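PROBABLE CHAIN-FATTY-ACID-CoA LIGASE FADD13 (Mycobacterium tuberculosis, PDB 3T5C) belongs to the AMP-binding enzyme family of the ANL superfamily. Local coordinates at residues A[172-177]-A[357-362]. Residues are numbered along the deposited sequence; the frame is centred on the assembly and turned at random.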
loop_
_atom_site.group_PDB
_atom_site.type_symbol
_atom_site.label_atom_id
_atom_site.label_comp_id
_atom_site.label_asym_id
_atom_site.label_seq_id
_atom_site.Cartn_x
_atom_site.Cartn_y
_atom_site.Cartn_z
ATOM N N LYS A 172 -14.353 4.396 -8.291
ATOM C CA LYS A 172 -15.025 3.278 -7.630
ATOM C C LYS A 172 -14.210 3.006 -6.367
ATOM O O LYS A 172 -12.995 3.218 -6.352
ATOM C CB LYS A 172 -15.006 2.004 -8.475
ATOM C CG LYS A 172 -15.624 2.080 -9.850
ATOM C CD LYS A 172 -15.708 0.676 -10.425
ATOM C CE LYS A 172 -15.812 0.691 -11.933
ATOM N NZ LYS A 172 -14.583 1.286 -12.528
ATOM N N GLY A 173 -14.872 2.538 -5.314
ATOM C CA GLY A 173 -14.160 2.238 -4.088
ATOM C C GLY A 173 -13.825 0.761 -4.054
ATOM O O GLY A 173 -14.732 -0.071 -4.090
ATOM N N VAL A 174 -12.537 0.425 -4.007
ATOM C CA VAL A 174 -12.122 -0.979 -3.959
ATOM C C VAL A 174 -12.103 -1.437 -2.498
ATOM O O VAL A 174 -11.317 -0.932 -1.688
ATOM C CB VAL A 174 -10.708 -1.172 -4.582
ATOM C CG1 VAL A 174 -10.253 -2.627 -4.440
ATOM C CG2 VAL A 174 -10.733 -0.757 -6.044
ATOM N N VAL A 175 -12.960 -2.391 -2.155
ATOM C CA VAL A 175 -12.998 -2.840 -0.770
ATOM C C VAL A 175 -12.152 -4.080 -0.537
ATOM O O VAL A 175 -12.321 -5.102 -1.192
ATOM C CB VAL A 175 -14.456 -3.114 -0.250
ATOM C CG1 VAL A 175 -15.414 -2.039 -0.747
ATOM C CG2 VAL A 175 -14.924 -4.482 -0.662
ATOM N N HIS A 176 -11.225 -3.956 0.406
ATOM C CA HIS A 176 -10.339 -5.046 0.787
ATOM C C HIS A 176 -10.605 -5.474 2.228
ATOM O O HIS A 176 -11.032 -4.684 3.071
ATOM C CB HIS A 176 -8.877 -4.634 0.611
ATOM C CG HIS A 176 -8.349 -4.898 -0.764
ATOM N ND1 HIS A 176 -8.212 -6.172 -1.274
ATOM C CD2 HIS A 176 -7.955 -4.053 -1.746
ATOM C CE1 HIS A 176 -7.758 -6.101 -2.512
ATOM N NE2 HIS A 176 -7.593 -4.827 -2.823
ATOM N N THR A 177 -10.343 -6.743 2.493
ATOM C CA THR A 177 -10.580 -7.320 3.800
ATOM C C THR A 177 -9.276 -7.664 4.528
ATOM O O THR A 177 -8.185 -7.533 3.975
ATOM C CB THR A 177 -11.407 -8.591 3.636
ATOM O OG1 THR A 177 -10.627 -9.567 2.924
ATOM C CG2 THR A 177 -12.692 -8.293 2.839
ATOM N N ILE A 357 -5.933 -12.417 -2.864
ATOM C CA ILE A 357 -5.528 -11.017 -2.747
ATOM C C ILE A 357 -6.558 -10.086 -3.399
ATOM O O ILE A 357 -6.478 -8.866 -3.277
ATOM C CB ILE A 357 -4.160 -10.776 -3.421
ATOM C CG1 ILE A 357 -4.304 -10.881 -4.947
ATOM C CG2 ILE A 357 -3.149 -11.808 -2.929
ATOM C CD1 ILE A 357 -2.995 -10.693 -5.725
ATOM N N LEU A 358 -7.531 -10.666 -4.088
ATOM C CA LEU A 358 -8.549 -9.875 -4.776
ATOM C C LEU A 358 -9.562 -9.185 -3.866
ATOM O O LEU A 358 -9.878 -9.658 -2.767
ATOM C CB LEU A 358 -9.299 -10.752 -5.786
ATOM C CG LEU A 358 -8.512 -11.185 -7.030
ATOM C CD1 LEU A 358 -9.320 -12.211 -7.801
ATOM C CD2 LEU A 358 -8.202 -9.964 -7.894
ATOM N N LEU A 359 -10.060 -8.053 -4.348
ATOM C CA LEU A 359 -11.056 -7.278 -3.629
ATOM C C LEU A 359 -12.296 -8.117 -3.370
ATOM O O LEU A 359 -12.539 -9.112 -4.050
ATOM C CB LEU A 359 -11.467 -6.042 -4.440
ATOM C CG LEU A 359 -11.759 -6.114 -5.956
ATOM C CD1 LEU A 359 -11.900 -7.536 -6.455
ATOM C CD2 LEU A 359 -13.012 -5.298 -6.254
ATOM N N LYS A 360 -13.076 -7.726 -2.373
ATOM C CA LYS A 360 -14.307 -8.443 -2.104
ATOM C C LYS A 360 -15.381 -7.911 -3.060
ATOM O O LYS A 360 -16.172 -8.675 -3.596
ATOM C CB LYS A 360 -14.759 -8.244 -0.653
ATOM C CG LYS A 360 -16.185 -8.729 -0.406
ATOM C CD LYS A 360 -16.460 -9.020 1.063
ATOM C CE LYS A 360 -16.322 -7.783 1.911
ATOM N NZ LYS A 360 -16.661 -8.057 3.332
ATOM N N GLU A 361 -15.369 -6.601 -3.292
ATOM C CA GLU A 361 -16.361 -5.954 -4.147
ATOM C C GLU A 361 -16.017 -4.474 -4.294
ATOM O O GLU A 361 -15.144 -3.958 -3.591
ATOM C CB GLU A 361 -17.724 -6.044 -3.461
ATOM C CG GLU A 361 -17.662 -5.380 -2.071
ATOM C CD GLU A 361 -18.936 -5.495 -1.259
ATOM O OE1 GLU A 361 -19.521 -6.601 -1.215
ATOM O OE2 GLU A 361 -19.335 -4.478 -0.644
ATOM N N TYR A 362 -16.702 -3.790 -5.208
ATOM C CA TYR A 362 -16.517 -2.350 -5.334
ATOM C C TYR A 362 -17.570 -1.832 -4.354
ATOM O O TYR A 362 -18.628 -2.436 -4.210
ATOM C CB TYR A 362 -16.836 -1.857 -6.749
ATOM C CG TYR A 362 -15.798 -2.224 -7.784
ATOM C CD1 TYR A 362 -14.539 -1.632 -7.776
ATOM C CD2 TYR A 362 -16.074 -3.180 -8.762
ATOM C CE1 TYR A 362 -13.573 -1.989 -8.723
ATOM C CE2 TYR A 362 -15.126 -3.539 -9.709
ATOM C CZ TYR A 362 -13.879 -2.943 -9.684
ATOM O OH TYR A 362 -12.944 -3.305 -10.620
#
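The backbone N and O of Val-175 are both bound by segment 357-362: its N donates to Glu-361 O and its O accepts from Lys-360 N, each at 3.0 Å and nearly straight. Close by, Tyr-362 CA sits 3.2 Å from Gly-173 O in a CA-H...O contact. Apolar packing centres on the Tyr-362 ring. Lys-172 sets CD over one face, 3.8 Å from the ring centroid in a CH-pi contact, while Leu-359 CD2 covers the opposite face; the phenol OH is hydrogen-bonded to Glu-305. Val-174 CG1, anti to its own N (chi1 176°), meets Leu-359 CB at 3.6 Å, and CG2 approaches Tyr-362 CE1. These contacts add the short, weakly bonded strand 361-362 to the edge of a three-stranded antiparallel sheet in the N-terminal domain of this AMP-binding enzyme, with 172-177 in the middle and 158-164 beyond it. Val-174 and Tyr-362 form a non-hydrogen-bonded pair with side chains on one face; on the other, Val-175 CG2 lies beside Glu-361 CG. Around the imidazole of His-176, Leu-359 CB lies over one face near the rim and Ile-357 O at the edge, 3.1 Å from CE1. Hydrogen bonds of ND1 with Ser-180 and NE2 with Thr-304 fix the ring's rotation.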